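Local coordinates for protein 3-dehydroquinate dehydratase (Aquifex aeolicus, PDB 2EGZ) that catalyses the cis-dehydration of 3-dehydroquinate to 3-dehydroshikimate, the third step of the chorismate pathway, as a type I dehydroquinase working through a Schiff base, at residues Asn124-Ile127 against Arg128-Arg132. Residues are numbered along the deposited sequence; the frame is centred on the assembly and turned at random.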
# COMPACT_ATOMS: atom_id res chain seq x y z
N ASN B 124 13.58 5.19 9.61
CA ASN B 124 14.30 3.95 9.89
C ASN B 124 13.44 2.77 10.30
O ASN B 124 13.69 1.66 9.83
CB ASN B 124 15.38 4.19 10.94
CG ASN B 124 16.38 5.23 10.51
OD1 ASN B 124 16.53 5.51 9.31
ND2 ASN B 124 17.09 5.81 11.47
N TRP B 125 12.44 2.98 11.15
CA TRP B 125 11.62 1.86 11.59
C TRP B 125 10.90 1.16 10.44
O TRP B 125 10.67 -0.04 10.49
CB TRP B 125 10.61 2.29 12.67
CG TRP B 125 9.49 3.15 12.18
CD1 TRP B 125 9.46 4.52 12.13
CD2 TRP B 125 8.22 2.71 11.68
NE1 TRP B 125 8.25 4.95 11.63
CE2 TRP B 125 7.47 3.86 11.35
CE3 TRP B 125 7.64 1.44 11.49
CZ2 TRP B 125 6.17 3.79 10.83
CZ3 TRP B 125 6.35 1.37 10.97
CH2 TRP B 125 5.63 2.54 10.65
N ILE B 126 10.57 1.92 9.40
CA ILE B 126 9.91 1.36 8.23
C ILE B 126 10.92 0.55 7.43
O ILE B 126 10.62 -0.55 6.96
CB ILE B 126 9.30 2.47 7.34
CG1 ILE B 126 8.10 3.09 8.06
CG2 ILE B 126 8.90 1.91 5.99
CD1 ILE B 126 7.40 4.19 7.28
N ILE B 127 12.13 1.08 7.28
CA ILE B 127 13.18 0.37 6.55
C ILE B 127 13.41 -0.99 7.23
O ILE B 127 13.44 -2.03 6.57
CB ILE B 127 14.51 1.16 6.56
CG1 ILE B 127 14.34 2.43 5.72
CG2 ILE B 127 15.65 0.28 6.03
CD1 ILE B 127 15.53 3.37 5.77
N ARG B 128 13.55 -0.97 8.55
CA ARG B 128 13.79 -2.21 9.29
C ARG B 128 12.60 -3.17 9.24
O ARG B 128 12.80 -4.38 9.17
CB ARG B 128 14.14 -1.89 10.75
CG ARG B 128 15.50 -1.23 10.93
CD ARG B 128 15.88 -1.14 12.40
NE ARG B 128 15.02 -0.21 13.12
CZ ARG B 128 15.35 1.05 13.39
NH1 ARG B 128 16.52 1.55 13.00
NH2 ARG B 128 14.48 1.83 14.03
N GLU B 129 11.39 -2.64 9.29
CA GLU B 129 10.21 -3.50 9.25
C GLU B 129 10.09 -4.21 7.91
O GLU B 129 9.75 -5.39 7.85
CB GLU B 129 8.94 -2.70 9.50
CG GLU B 129 7.69 -3.58 9.54
CD GLU B 129 6.44 -2.78 9.83
OE1 GLU B 129 6.40 -2.08 10.86
OE2 GLU B 129 5.49 -2.86 9.02
N VAL B 130 10.37 -3.49 6.82
CA VAL B 130 10.31 -4.08 5.49
C VAL B 130 11.29 -5.23 5.40
O VAL B 130 10.97 -6.30 4.88
CB VAL B 130 10.64 -3.03 4.40
CG1 VAL B 130 10.84 -3.71 3.05
CG2 VAL B 130 9.51 -2.01 4.31
N LEU B 131 12.49 -5.02 5.92
CA LEU B 131 13.52 -6.05 5.90
C LEU B 131 13.11 -7.25 6.75
O LEU B 131 13.21 -8.40 6.32
CB LEU B 131 14.84 -5.49 6.40
CG LEU B 131 15.43 -4.39 5.52
CD1 LEU B 131 16.66 -3.80 6.19
CD2 LEU B 131 15.78 -4.97 4.15
N ARG B 132 12.65 -6.98 7.97
CA ARG B 132 12.25 -8.07 8.85
C ARG B 132 11.07 -8.87 8.32
O ARG B 132 11.05 -10.09 8.44
CB ARG B 132 11.96 -7.53 10.25
CG ARG B 132 13.24 -7.19 10.98
CD ARG B 132 13.03 -6.69 12.39
NE ARG B 132 14.34 -6.42 12.99
CZ ARG B 132 14.66 -5.29 13.61
NH1 ARG B 132 13.78 -4.31 13.72
NH2 ARG B 132 15.89 -5.13 14.10
O HOH W 1 16.77 4.49 14.14
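R128 folds its guanidinium back over the first turn of helix 124-136, one face lying above N124 O and its NH1 coming within 3.5 Å of N124 CB. This helix is the crossover of a beta-alpha-beta unit between strands 110-117 and 140-146 of the TIM barrel. The bend at chi3 is what turns the R128 chain back toward the helix start. A water accepts from N124 ND2 (3.0 Å) and R128 NH1 (3.2 Å), bridging the two residues, while N124 OD1 is hydrogen-bonded to R155 NH2 and R128 NH1 also to Q162 OE1. With an alanine in place of R128, the water would probably lose one of its donors and Q162 OE1 its guanidinium partner. The same N124 O that lies under the guanidinium accepts from R128 N at 2.9 Å, with an N-H...O angle of 170°, the first of four successive i to i+4 backbone bonds. Inward, I127 CG2 meets L131 CD1 at 4.2 Å, and I127, V130 and L131 all pack on I143 of strand 140-146; the V130 side chain lies about 7 Å from that of the Schiff-base lysine K142. On the side toward the second subunit, where W125 meets R68 and I126 meets S35 of that chain, W125 takes chi1 70°, which lays its ring over I126 CG1. E129 runs alongside, its carboxylate plane 54° from the indole and its OE1 at the ring edge, 3.5 Å from W125 CZ3.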